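Local structure of beta-lactamase-like protein (Koribacter versatilis, 6B9V) at residues A[157-162]-A[181-186]; A[175-180]-A[197-202]; A[76-81]-A[163-168]. The protein acts as a metal-dependent diphosphatase of the PhnP family, cleaving reactive photoproducts of FAD, probably at the two-manganese centre of its metallo-beta-lactamase-like fold. All blocks are in the same frame, centred on the assembly; numbering follows the deposited sequence.

Contact 1. Residues A[157-162]-A[181-186]; sequences PVIHGE and SIPDAS. With MN (manganese (II) ion), chain D.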
ATOM      1  N   PRO A 157       7.773  25.663  -7.684  1.00 19.46           N
ATOM      2  CA  PRO A 157       7.484  25.760  -6.249  1.00 18.54           C
ATOM      3  C   PRO A 157       6.014  26.039  -5.984  1.00 23.02           C
ATOM      4  O   PRO A 157       5.449  26.936  -6.610  1.00 20.40           O
ATOM      5  CB  PRO A 157       8.356  26.929  -5.788  1.00 21.57           C
ATOM      6  CG  PRO A 157       9.469  27.030  -6.851  1.00 23.91           C
ATOM      7  CD  PRO A 157       8.802  26.625  -8.127  1.00 21.43           C
ATOM      8  N   VAL A 158       5.402  25.261  -5.094  1.00 19.09           N
ATOM      9  CA  VAL A 158       4.074  25.588  -4.590  1.00 20.73           C
ATOM     10  C   VAL A 158       4.091  25.506  -3.056  1.00 23.06           C
ATOM     11  O   VAL A 158       5.011  24.926  -2.469  1.00 21.35           O
ATOM     12  CB  VAL A 158       2.970  24.667  -5.179  1.00 19.46           C
ATOM     13  CG1 VAL A 158       2.903  24.820  -6.711  1.00 17.02           C
ATOM     14  CG2 VAL A 158       3.184  23.187  -4.814  1.00 19.11           C
ATOM     15  N   ILE A 159       3.086  26.103  -2.419  1.00 18.53           N
ATOM     16  CA  ILE A 159       3.026  26.156  -0.962  1.00 20.73           C
ATOM     17  C   ILE A 159       1.936  25.214  -0.435  1.00 22.21           C
ATOM     18  O   ILE A 159       0.772  25.336  -0.792  1.00 20.92           O
ATOM     19  CB  ILE A 159       2.774  27.588  -0.477  1.00 18.32           C
ATOM     20  CG1 ILE A 159       3.894  28.504  -0.971  1.00 25.56           C
ATOM     21  CG2 ILE A 159       2.680  27.631   1.053  1.00 21.86           C
ATOM     22  CD1 ILE A 159       5.276  28.086  -0.481  1.00 28.25           C
ATOM     23  N   HIS A 160       2.359  24.271   0.406  1.00 20.88           N
ATOM     24  CA  HIS A 160       1.543  23.188   0.952  1.00 18.31           C
ATOM     25  C   HIS A 160       1.390  23.546   2.425  1.00 18.57           C
ATOM     26  O   HIS A 160       2.194  23.130   3.265  1.00 22.35           O
ATOM     27  CB  HIS A 160       2.254  21.836   0.730  1.00 16.77           C
ATOM     28  CG  HIS A 160       1.448  20.611   1.081  1.00 21.15           C
ATOM     29  ND1 HIS A 160       0.081  20.619   1.218  1.00 16.81           N
ATOM     30  CD2 HIS A 160       1.843  19.322   1.254  1.00 18.20           C
ATOM     31  CE1 HIS A 160      -0.340  19.385   1.489  1.00 15.71           C
ATOM     32  NE2 HIS A 160       0.705  18.587   1.520  1.00 16.31           N
ATOM     33  N   GLY A 161       0.407  24.404   2.701  1.00 16.82           N
ATOM     34  CA  GLY A 161       0.211  24.990   4.023  1.00 21.76           C
ATOM     35  C   GLY A 161       1.175  26.135   4.282  1.00 29.21           C
ATOM     36  O   GLY A 161       0.914  27.280   3.931  1.00 26.46           O
ATOM     37  N   GLU A 162       2.288  25.829   4.932  1.00 24.35           N
ATOM     38  CA  GLU A 162       3.407  26.761   4.961  1.00 31.41           C
ATOM     39  C   GLU A 162       4.713  26.094   4.507  1.00 34.38           C
ATOM     40  O   GLU A 162       5.784  26.696   4.616  1.00 35.28           O
ATOM     41  CB  GLU A 162       3.572  27.360   6.362  1.00 37.99           C
ATOM     42  CG  GLU A 162       3.828  26.341   7.449  1.00 47.92           C
ATOM     43  CD  GLU A 162       3.769  26.956   8.837  1.00 57.66           C
ATOM     44  OE1 GLU A 162       3.689  28.203   8.931  1.00 57.37           O
ATOM     45  OE2 GLU A 162       3.797  26.193   9.829  1.00 64.85           O
ATOM     46  N   SER A 181      -1.505  27.229  -1.952  1.00 18.53           N
ATOM     47  CA  SER A 181      -1.317  28.426  -2.785  1.00 20.43           C
ATOM     48  C   SER A 181      -0.128  28.278  -3.732  1.00 22.66           C
ATOM     49  O   SER A 181       0.751  27.420  -3.539  1.00 18.92           O
ATOM     50  CB  SER A 181      -1.150  29.685  -1.922  1.00 26.59           C
ATOM     51  OG  SER A 181       0.048  29.661  -1.161  1.00 23.37           O
ATOM     52  N   ILE A 182      -0.136  29.101  -4.774  1.00 20.86           N
ATOM     53  CA  ILE A 182       0.908  29.097  -5.780  1.00 21.50           C
ATOM     54  C   ILE A 182       1.481  30.499  -5.896  1.00 24.92           C
ATOM     55  O   ILE A 182       0.756  31.451  -6.228  1.00 23.63           O
ATOM     56  CB  ILE A 182       0.378  28.629  -7.148  1.00 23.30           C
ATOM     57  CG1 ILE A 182      -0.288  27.253  -7.031  1.00 21.32           C
ATOM     58  CG2 ILE A 182       1.511  28.581  -8.169  1.00 17.90           C
ATOM     59  CD1 ILE A 182      -1.023  26.820  -8.294  1.00 23.36           C
ATOM     60  N   PRO A 183       2.783  30.640  -5.603  1.00 24.76           N
ATOM     61  CA  PRO A 183       3.460  31.942  -5.652  1.00 27.00           C
ATOM     62  C   PRO A 183       3.330  32.605  -7.029  1.00 23.02           C
ATOM     63  O   PRO A 183       3.169  31.904  -8.033  1.00 21.37           O
ATOM     64  CB  PRO A 183       4.920  31.594  -5.354  1.00 27.95           C
ATOM     65  CG  PRO A 183       4.863  30.267  -4.627  1.00 27.19           C
ATOM     66  CD  PRO A 183       3.696  29.545  -5.226  1.00 23.06           C
ATOM     67  N   ASP A 184       3.395  33.930  -7.074  1.00 24.28           N
ATOM     68  CA  ASP A 184       3.268  34.654  -8.348  1.00 31.98           C
ATOM     69  C   ASP A 184       4.270  34.161  -9.392  1.00 25.73           C
ATOM     70  O   ASP A 184       3.923  33.897 -10.566  1.00 28.31           O
ATOM     71  CB  ASP A 184       3.455  36.165  -8.132  1.00 34.33           C
ATOM     72  CG  ASP A 184       2.336  36.782  -7.309  1.00 42.14           C
ATOM     73  OD1 ASP A 184       1.275  36.137  -7.151  1.00 39.14           O
ATOM     74  OD2 ASP A 184       2.514  37.919  -6.825  1.00 49.81           O
ATOM     75  N   ALA A 185       5.519  34.030  -8.955  1.00 25.79           N
ATOM     76  CA  ALA A 185       6.589  33.619  -9.846  1.00 32.92           C
ATOM     77  C   ALA A 185       6.286  32.242 -10.425  1.00 29.04           C
ATOM     78  O   ALA A 185       6.628  31.964 -11.574  1.00 24.96           O
ATOM     79  CB  ALA A 185       7.946  33.635  -9.116  1.00 30.24           C
ATOM     80  N   SER A 186       5.615  31.384  -9.655  1.00 22.75           N
ATOM     81  CA  SER A 186       5.236  30.074 -10.174  1.00 22.92           C
ATOM     82  C   SER A 186       4.042  30.150 -11.126  1.00 19.25           C
ATOM     83  O   SER A 186       3.957  29.375 -12.086  1.00 20.75           O
ATOM     84  CB  SER A 186       4.917  29.085  -9.034  1.00 19.08           C
ATOM     85  OG  SER A 186       6.073  28.784  -8.277  1.00 20.71           O
TER
HETATM   86 MN    MN D 302       0.921  16.369   1.265  1.00 16.40          MN
HETATM   87  O   HOH W   1      -0.825  28.781   1.295  1.00 32.53           O
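Ile159 and Ser181 meet as an isolated antiparallel bridge, a hydrogen-bonded pair in which each backbone serves the other. The Ile159 N to Ser181 O bond is 2.9 Å long, and the return bond from Ser181 N to Ile159 O stretches to 3.2 Å. A third bond comes from a side chain: the hydroxyl of Ser186 donates to Pro157 O at 2.6 Å, in the carbonyl plane and on a lone pair. With its OG beside its own backbone N (chi1 -67°), Ser186 reaches back from the first turn of the helix to the strand. One water links the two segments further, lying 2.8 Å from Ser181 OG and donating a weak, long bond to Gly161 O.

Van der Waals contacts fill in between these bonds. Pro183, at the N-cap position, brings its CD to 3.4 Å from Pro157 O, while its CG comes within 4.2 Å of Ile159 CG1 as the two side chains pass at a slant. Val158 and Ile182 run alongside each other and point the same way, meeting at Val158 CG1 and Ile182 CG1, 4.0 Å apart. Ser181 OG sits against Ile159 CB at 3.5 Å.

The next residue along the strand, His160, turns away from this contact and binds a manganese ion through NE2, its ND1 being held by Thr208 O. In the sheet, strand 151-160 lies between strands 146-148 and 163-170, and the loop leading from strand 173-176 into helix 184-187 is pinned to the part of it just before His160.

Contact 2. Residues A[175-180]-A[197-202]; sequences YLTDFS and FLDALR. With MN (manganese (II) ion), chain D; MN (manganese (II) ion), chain C.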
ATOM      1  N   TYR A 175       1.962  19.286 -13.608  1.00 15.71           N
ATOM      2  CA  TYR A 175       1.338  18.497 -12.567  1.00 13.86           C
ATOM      3  C   TYR A 175       1.620  19.149 -11.224  1.00 15.65           C
ATOM      4  O   TYR A 175       2.771  19.193 -10.772  1.00 14.83           O
ATOM      5  CB  TYR A 175       1.868  17.067 -12.603  1.00 13.99           C
ATOM      6  CG  TYR A 175       1.261  16.164 -11.558  1.00 17.52           C
ATOM      7  CD1 TYR A 175      -0.012  15.640 -11.724  1.00 11.05           C
ATOM      8  CD2 TYR A 175       1.967  15.836 -10.400  1.00 14.58           C
ATOM      9  CE1 TYR A 175      -0.579  14.788 -10.756  1.00 10.61           C
ATOM     10  CE2 TYR A 175       1.406  14.998  -9.431  1.00 16.83           C
ATOM     11  CZ  TYR A 175       0.138  14.479  -9.621  1.00 13.72           C
ATOM     12  OH  TYR A 175      -0.422  13.640  -8.662  1.00 15.28           O
ATOM     13  N   LEU A 176       0.569  19.661 -10.591  1.00 13.42           N
ATOM     14  CA  LEU A 176       0.693  20.356  -9.310  1.00 15.02           C
ATOM     15  C   LEU A 176      -0.296  19.808  -8.299  1.00 20.88           C
ATOM     16  O   LEU A 176      -1.491  20.060  -8.407  1.00 25.66           O
ATOM     17  CB  LEU A 176       0.432  21.857  -9.457  1.00 20.15           C
ATOM     18  CG  LEU A 176       1.579  22.770  -9.882  1.00 18.90           C
ATOM     19  CD1 LEU A 176       1.976  22.515 -11.305  1.00 26.11           C
ATOM     20  CD2 LEU A 176       1.126  24.213  -9.689  1.00 32.27           C
ATOM     21  N   THR A 177       0.188  19.099  -7.300  1.00 16.04           N
ATOM     22  CA  THR A 177      -0.719  18.551  -6.292  1.00 16.67           C
ATOM     23  C   THR A 177      -0.327  19.066  -4.914  1.00 15.14           C
ATOM     24  O   THR A 177       0.765  19.623  -4.753  1.00 15.70           O
ATOM     25  CB  THR A 177      -0.714  17.005  -6.318  1.00 20.87           C
ATOM     26  OG1 THR A 177      -1.691  16.512  -5.392  1.00 18.45           O
ATOM     27  CG2 THR A 177       0.676  16.453  -5.966  1.00 14.22           C
ATOM     28  N   ASP A 178      -1.220  18.896  -3.930  1.00 11.90           N
ATOM     29  CA  ASP A 178      -0.921  19.239  -2.536  1.00 16.39           C
ATOM     30  C   ASP A 178      -0.448  20.684  -2.371  1.00 21.49           C
ATOM     31  O   ASP A 178       0.646  20.943  -1.858  1.00 18.24           O
ATOM     32  CB  ASP A 178       0.136  18.292  -1.953  1.00 15.58           C
ATOM     33  CG  ASP A 178      -0.373  16.852  -1.800  1.00 15.04           C
ATOM     34  OD1 ASP A 178      -0.532  16.377  -0.653  1.00 15.71           O
ATOM     35  OD2 ASP A 178      -0.608  16.213  -2.829  1.00 16.09           O
ATOM     36  N   PHE A 179      -1.251  21.636  -2.819  1.00 15.53           N
ATOM     37  CA  PHE A 179      -0.921  23.026  -2.528  1.00 17.07           C
ATOM     38  C   PHE A 179      -2.131  23.725  -1.969  1.00 15.31           C
ATOM     39  O   PHE A 179      -3.278  23.369  -2.304  1.00 15.18           O
ATOM     40  CB  PHE A 179      -0.421  23.780  -3.775  1.00 16.86           C
ATOM     41  CG  PHE A 179      -1.468  23.955  -4.843  1.00 16.84           C
ATOM     42  CD1 PHE A 179      -2.359  25.023  -4.802  1.00 17.65           C
ATOM     43  CD2 PHE A 179      -1.552  23.057  -5.898  1.00 21.60           C
ATOM     44  CE1 PHE A 179      -3.336  25.176  -5.783  1.00 16.62           C
ATOM     45  CE2 PHE A 179      -2.515  23.209  -6.894  1.00 18.41           C
ATOM     46  CZ  PHE A 179      -3.421  24.261  -6.826  1.00 16.13           C
ATOM     47  N   SER A 180      -1.855  24.712  -1.129  1.00 17.03           N
ATOM     48  CA  SER A 180      -2.869  25.656  -0.680  1.00 22.75           C
ATOM     49  C   SER A 180      -2.701  26.969  -1.435  1.00 18.52           C
ATOM     50  O   SER A 180      -3.644  27.743  -1.553  1.00 21.62           O
ATOM     51  CB  SER A 180      -2.789  25.871   0.833  1.00 19.89           C
ATOM     52  OG  SER A 180      -1.468  26.147   1.275  1.00 22.17           O
ATOM     53  N   PHE A 197      -2.676  19.826 -14.263  1.00 15.47           N
ATOM     54  CA  PHE A 197      -3.300  19.201 -13.094  1.00 16.56           C
ATOM     55  C   PHE A 197      -3.175  20.126 -11.891  1.00 18.64           C
ATOM     56  O   PHE A 197      -2.104  20.661 -11.638  1.00 15.51           O
ATOM     57  CB  PHE A 197      -2.669  17.839 -12.778  1.00 12.76           C
ATOM     58  CG  PHE A 197      -3.219  16.706 -13.619  1.00 13.75           C
ATOM     59  CD1 PHE A 197      -2.922  16.628 -14.968  1.00 14.50           C
ATOM     60  CD2 PHE A 197      -4.020  15.720 -13.050  1.00 16.73           C
ATOM     61  CE1 PHE A 197      -3.433  15.599 -15.754  1.00 16.79           C
ATOM     62  CE2 PHE A 197      -4.543  14.684 -13.826  1.00 14.74           C
ATOM     63  CZ  PHE A 197      -4.248  14.623 -15.179  1.00 16.11           C
ATOM     64  N   LEU A 198      -4.280  20.320 -11.174  1.00 14.57           N
ATOM     65  CA  LEU A 198      -4.295  21.063  -9.915  1.00 13.86           C
ATOM     66  C   LEU A 198      -4.950  20.245  -8.816  1.00 13.73           C
ATOM     67  O   LEU A 198      -5.875  19.489  -9.067  1.00 13.37           O
ATOM     68  CB  LEU A 198      -5.062  22.390 -10.046  1.00 14.79           C
ATOM     69  CG  LEU A 198      -4.562  23.392 -11.086  1.00 17.99           C
ATOM     70  CD1 LEU A 198      -5.528  24.600 -11.143  1.00 20.82           C
ATOM     71  CD2 LEU A 198      -3.150  23.850 -10.753  1.00 14.76           C
ATOM     72  N   ASP A 199      -4.474  20.453  -7.597  1.00 14.70           N
ATOM     73  CA  ASP A 199      -5.122  19.986  -6.365  1.00 14.06           C
ATOM     74  C   ASP A 199      -6.557  20.529  -6.252  1.00 20.45           C
ATOM     75  O   ASP A 199      -6.772  21.731  -6.425  1.00 17.32           O
ATOM     76  CB  ASP A 199      -4.257  20.467  -5.180  1.00 17.04           C
ATOM     77  CG  ASP A 199      -4.772  20.021  -3.824  1.00 23.36           C
ATOM     78  OD1 ASP A 199      -5.800  20.548  -3.357  1.00 23.75           O
ATOM     79  OD2 ASP A 199      -4.108  19.167  -3.204  1.00 23.53           O
ATOM     80  N   ALA A 200      -7.542  19.665  -5.994  1.00 13.97           N
ATOM     81  CA  ALA A 200      -8.851  20.149  -5.515  1.00 16.83           C
ATOM     82  C   ALA A 200      -9.436  19.107  -4.564  1.00 18.29           C
ATOM     83  O   ALA A 200      -9.960  18.067  -4.987  1.00 17.77           O
ATOM     84  CB  ALA A 200      -9.818  20.452  -6.688  1.00 15.62           C
ATOM     85  N   LEU A 201      -9.306  19.386  -3.271  1.00 16.33           N
ATOM     86  CA  LEU A 201      -9.606  18.400  -2.245  1.00 16.13           C
ATOM     87  C   LEU A 201     -11.093  18.258  -1.977  1.00 14.13           C
ATOM     88  O   LEU A 201     -11.604  17.146  -1.867  1.00 18.41           O
ATOM     89  CB  LEU A 201      -8.888  18.762  -0.946  1.00 16.25           C
ATOM     90  CG  LEU A 201      -9.174  17.883   0.276  1.00 14.29           C
ATOM     91  CD1 LEU A 201      -8.500  16.503   0.081  1.00 14.68           C
ATOM     92  CD2 LEU A 201      -8.695  18.560   1.570  1.00 20.25           C
ATOM     93  N   ARG A 202     -11.776  19.391  -1.830  1.00 15.26           N
ATOM     94  CA  ARG A 202     -13.138  19.410  -1.311  1.00 14.05           C
ATOM     95  C   ARG A 202     -13.710  20.815  -1.494  1.00 20.69           C
ATOM     96  O   ARG A 202     -13.034  21.687  -2.036  1.00 15.92           O
ATOM     97  CB  ARG A 202     -13.146  19.003   0.156  1.00 14.06           C
ATOM     98  CG  ARG A 202     -12.520  20.063   1.077  1.00 22.21           C
ATOM     99  CD  ARG A 202     -12.303  19.539   2.493  1.00 17.21           C
ATOM    100  NE  ARG A 202     -11.926  20.605   3.429  1.00 17.42           N
ATOM    101  CZ  ARG A 202     -11.715  20.414   4.735  1.00 23.55           C
ATOM    102  NH1 ARG A 202     -11.844  19.202   5.260  1.00 20.85           N
ATOM    103  NH2 ARG A 202     -11.385  21.432   5.525  1.00 20.43           N
TER
HETATM  104 MN    MN D 302       0.921  16.369   1.265  1.00 16.40          MN
HETATM  105 MN    MN C 301      -1.164  14.272  -0.594  1.00 14.95          MN
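Tyr175 and Phe197 pair in parallel, their CA atoms 4.7 Å apart, and the end-to-end directions of 175-179 and 197-199 differ by 17°. Leu176 N bonds to Phe197 O at 3.0 Å, and Asp199 N returns a weak bond to Leu176 O. On one face of the sheet Tyr175 CD1 rests 3.6 Å from Phe197 CB; the two rings are oblique, their planes 49° apart. Leu176 and Leu198 lie on the other face, and the Phe179 ring, from the loop beyond, brings CZ to 4.0 Å from Leu198 CD2.

This is the beta-alpha-beta crossover of strand 173-176, helix 184-187 and strand 195-199, and the loop leaving its first strand carries a metal ligand of the metallo-beta-lactamase fold. Asp178 OD1 binds both manganese ions, 2.4 Å from the one it shares with His78, His80 and His160 and 2.2 Å from the one it shares with Asp82, His83 and His231.

Asp199 lies behind that ligand, consistent with a second-shell role. Its carboxylate, carried anti to the backbone N (chi1 -178°), accepts a weak bond from Asp178 N at OD2, 3.0 Å away, and the same oxygen has a stronger partner in His209 ND1; OD1 takes Ser210 N. The Phe179 ring slides past this side chain, with CE2 3.7 Å from Asp199 CB, and meets Leu176 O at its edge.

Contact 3. Residues A[76-81]-A[163-168]; sequences YTHGHA and TEIYGY. With MN (manganese (II) ion), chain D.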
ATOM      1  N   TYR A  76       9.783  12.990  -7.121  1.00 14.99           N
ATOM      2  CA  TYR A  76       8.900  13.252  -5.982  1.00 14.77           C
ATOM      3  C   TYR A  76       8.434  14.703  -5.858  1.00 14.05           C
ATOM      4  O   TYR A  76       9.235  15.634  -5.999  1.00 17.57           O
ATOM      5  CB  TYR A  76       9.593  12.847  -4.674  1.00 16.03           C
ATOM      6  CG  TYR A  76       9.642  11.341  -4.508  1.00 18.79           C
ATOM      7  CD1 TYR A  76      10.743  10.614  -4.941  1.00 15.91           C
ATOM      8  CD2 TYR A  76       8.578  10.654  -3.946  1.00 16.50           C
ATOM      9  CE1 TYR A  76      10.790   9.224  -4.807  1.00 18.12           C
ATOM     10  CE2 TYR A  76       8.606   9.275  -3.814  1.00 13.64           C
ATOM     11  CZ  TYR A  76       9.728   8.564  -4.233  1.00 18.21           C
ATOM     12  OH  TYR A  76       9.770   7.184  -4.108  1.00 16.53           O
ATOM     13  N   THR A  77       7.146  14.884  -5.553  1.00 14.88           N
ATOM     14  CA  THR A  77       6.629  16.216  -5.206  1.00 18.29           C
ATOM     15  C   THR A  77       6.993  16.607  -3.758  1.00 17.35           C
ATOM     16  O   THR A  77       7.410  17.747  -3.497  1.00 16.80           O
ATOM     17  CB  THR A  77       5.092  16.293  -5.380  1.00 15.70           C
ATOM     18  OG1 THR A  77       4.468  15.313  -4.541  1.00 15.88           O
ATOM     19  CG2 THR A  77       4.692  16.059  -6.835  1.00 16.66           C
ATOM     20  N   HIS A  78       6.838  15.658  -2.825  1.00 14.67           N
ATOM     21  CA  HIS A  78       7.135  15.889  -1.411  1.00 16.02           C
ATOM     22  C   HIS A  78       7.065  14.573  -0.644  1.00 13.60           C
ATOM     23  O   HIS A  78       6.807  13.521  -1.235  1.00 17.88           O
ATOM     24  CB  HIS A  78       6.183  16.931  -0.768  1.00 16.38           C
ATOM     25  CG  HIS A  78       4.746  16.506  -0.682  1.00 15.56           C
ATOM     26  ND1 HIS A  78       4.028  16.052  -1.775  1.00 16.56           N
ATOM     27  CD2 HIS A  78       3.859  16.529   0.347  1.00 13.28           C
ATOM     28  CE1 HIS A  78       2.788  15.797  -1.417  1.00 14.46           C
ATOM     29  NE2 HIS A  78       2.655  16.074  -0.131  1.00 16.36           N
ATOM     30  N   GLY A  79       7.273  14.648   0.667  1.00 17.48           N
ATOM     31  CA  GLY A  79       7.522  13.457   1.473  1.00 17.03           C
ATOM     32  C   GLY A  79       6.403  12.894   2.333  1.00 20.74           C
ATOM     33  O   GLY A  79       6.647  11.995   3.150  1.00 21.33           O
ATOM     34  N   HIS A  80       5.186  13.407   2.163  1.00 17.46           N
ATOM     35  CA  HIS A  80       4.036  12.876   2.889  1.00 16.66           C
ATOM     36  C   HIS A  80       3.787  11.410   2.541  1.00 18.33           C
ATOM     37  O   HIS A  80       4.118  10.950   1.454  1.00 16.32           O
ATOM     38  CB  HIS A  80       2.781  13.719   2.607  1.00 15.39           C
ATOM     39  CG  HIS A  80       2.766  15.019   3.354  1.00 18.90           C
ATOM     40  ND1 HIS A  80       1.939  16.070   3.017  1.00 19.00           N
ATOM     41  CD2 HIS A  80       3.481  15.429   4.425  1.00 25.80           C
ATOM     42  CE1 HIS A  80       2.154  17.078   3.849  1.00 23.95           C
ATOM     43  NE2 HIS A  80       3.083  16.714   4.711  1.00 24.93           N
ATOM     44  N   ALA A  81       3.217  10.680   3.492  1.00 18.21           N
ATOM     45  CA  ALA A  81       3.054   9.236   3.375  1.00 18.81           C
ATOM     46  C   ALA A  81       2.301   8.778   2.125  1.00 16.84           C
ATOM     47  O   ALA A  81       2.674   7.757   1.507  1.00 15.75           O
ATOM     48  CB  ALA A  81       2.359   8.707   4.624  1.00 20.58           C
ATOM     49  N   THR A 163       4.625  24.867   3.988  1.00 29.35           N
ATOM     50  CA  THR A 163       5.824  24.161   3.522  1.00 27.32           C
ATOM     51  C   THR A 163       5.984  24.278   2.005  1.00 28.65           C
ATOM     52  O   THR A 163       5.053  23.973   1.289  1.00 25.83           O
ATOM     53  CB  THR A 163       5.760  22.664   3.899  1.00 37.03           C
ATOM     54  OG1 THR A 163       5.644  22.532   5.321  1.00 42.57           O
ATOM     55  CG2 THR A 163       6.995  21.904   3.398  1.00 34.84           C
ATOM     56  N   GLU A 164       7.143  24.704   1.502  1.00 24.65           N
ATOM     57  CA  GLU A 164       7.335  24.736   0.039  1.00 24.87           C
ATOM     58  C   GLU A 164       7.621  23.326  -0.495  1.00 21.65           C
ATOM     59  O   GLU A 164       8.491  22.632   0.020  1.00 25.42           O
ATOM     60  CB  GLU A 164       8.468  25.682  -0.370  1.00 28.36           C
ATOM     61  CG  GLU A 164       8.681  25.738  -1.894  1.00 33.37           C
ATOM     62  CD  GLU A 164       9.876  26.583  -2.314  1.00 40.36           C
ATOM     63  OE1 GLU A 164       9.756  27.823  -2.332  1.00 45.59           O
ATOM     64  OE2 GLU A 164      10.931  26.007  -2.645  1.00 45.90           O
ATOM     65  N   ILE A 165       6.873  22.909  -1.514  1.00 16.94           N
ATOM     66  CA  ILE A 165       7.097  21.622  -2.187  1.00 16.96           C
ATOM     67  C   ILE A 165       7.143  21.890  -3.696  1.00 19.03           C
ATOM     68  O   ILE A 165       7.070  23.046  -4.119  1.00 21.88           O
ATOM     69  CB  ILE A 165       5.995  20.570  -1.860  1.00 16.91           C
ATOM     70  CG1 ILE A 165       4.653  20.964  -2.476  1.00 16.99           C
ATOM     71  CG2 ILE A 165       5.864  20.390  -0.346  1.00 16.17           C
ATOM     72  CD1 ILE A 165       3.643  19.791  -2.559  1.00 18.32           C
ATOM     73  N   TYR A 166       7.266  20.838  -4.502  1.00 16.80           N
ATOM     74  CA  TYR A 166       7.322  21.005  -5.960  1.00 20.46           C
ATOM     75  C   TYR A 166       6.149  20.399  -6.712  1.00 17.12           C
ATOM     76  O   TYR A 166       5.689  19.293  -6.407  1.00 16.72           O
ATOM     77  CB  TYR A 166       8.602  20.377  -6.539  1.00 15.69           C
ATOM     78  CG  TYR A 166       9.868  21.173  -6.304  1.00 24.72           C
ATOM     79  CD1 TYR A 166       9.856  22.563  -6.307  1.00 30.04           C
ATOM     80  CD2 TYR A 166      11.076  20.529  -6.078  1.00 25.77           C
ATOM     81  CE1 TYR A 166      11.022  23.293  -6.089  1.00 32.46           C
ATOM     82  CE2 TYR A 166      12.245  21.246  -5.857  1.00 31.64           C
ATOM     83  CZ  TYR A 166      12.210  22.627  -5.866  1.00 31.27           C
ATOM     84  OH  TYR A 166      13.374  23.335  -5.647  1.00 30.13           O
ATOM     85  N   GLY A 167       5.703  21.114  -7.737  1.00 16.62           N
ATOM     86  CA  GLY A 167       4.972  20.505  -8.831  1.00 17.53           C
ATOM     87  C   GLY A 167       5.960  20.483  -9.985  1.00 17.66           C
ATOM     88  O   GLY A 167       7.096  20.905  -9.809  1.00 20.48           O
ATOM     89  N   TYR A 168       5.561  19.991 -11.154  1.00 16.12           N
ATOM     90  CA  TYR A 168       6.499  19.957 -12.277  1.00 17.69           C
ATOM     91  C   TYR A 168       5.856  20.318 -13.590  1.00 14.79           C
ATOM     92  O   TYR A 168       4.732  19.933 -13.849  1.00 19.18           O
ATOM     93  CB  TYR A 168       7.143  18.566 -12.400  1.00 19.53           C
ATOM     94  CG  TYR A 168       7.950  18.201 -11.182  1.00 17.90           C
ATOM     95  CD1 TYR A 168       7.378  17.501 -10.125  1.00 19.72           C
ATOM     96  CD2 TYR A 168       9.281  18.591 -11.074  1.00 19.43           C
ATOM     97  CE1 TYR A 168       8.124  17.184  -8.988  1.00 21.47           C
ATOM     98  CE2 TYR A 168      10.027  18.283  -9.957  1.00 21.26           C
ATOM     99  CZ  TYR A 168       9.450  17.581  -8.919  1.00 19.09           C
ATOM    100  OH  TYR A 168      10.211  17.293  -7.819  1.00 20.05           O
TER
HETATM  101 MN    MN D 302       0.921  16.369   1.265  1.00 16.40          MN
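Tyr168 OH donates to Tyr76 O at 2.6 Å, the shortest polar bond between the two segments. The carbonyl oxygen lies at the edge of the tyrosine ring, in its plane, whereas the hydroxyl stands above the plane of the carbonyl group. At the next loop residue, Thr77 O accepts a nearly straight bond of 3.3 Å (172° at the hydrogen) from Tyr166 N. Successive carbonyls of the loop are therefore both tied to strand 163-170, one by a side chain and one by the backbone. Thr77 also presses its CB to within 3.2 Å of Tyr166 O.

Ile165 supplies the apolar half of the contact. Its CD1 caps one face of the His78 imidazole in a CH-pi contact, 4.0 Å from the ring centroid and offset toward the rim, and its CG2 meets His78 CB at 3.5 Å. In the plane of the same ring, His78 ND1 donates to Thr77 OG1 at 2.9 Å, and that hydroxyl is in turn bonded to Asp54 OD2. The other ring nitrogen, NE2, binds manganese 2.2 Å away, and His80 ND1 joins it on the same ion.

The chain from Asp54 through Thr77 to His78 is a second shell for the metal. Together with the methyl over the ring face and the metal bond, it would hold the imidazole's rotation, and the carboxylate would be expected to strengthen the polarisation of the ring and so its donation to manganese.

How the contacts relate
From the N terminus, the loop after strand 73-75 comes first, and contact 3 closes a long excursion of 81 residues by joining it to strand 163-170, so that the loop following one sheet's strand meets the other sheet. Contact 1 opens inside that span, at strand 151-160, and ends at the start of helix 184-187; its segments therefore alternate with those of contact 3. Contact 2 begins after contact 3 has closed, yet crosses contact 1, since 175-180 lies between 157-162 and 181-186. Strands 151-160, 163-170, 173-176 and 195-199 are successive neighbours in one sheet, and all three contacts converge on one manganese through His78, His80, His160 and Asp178.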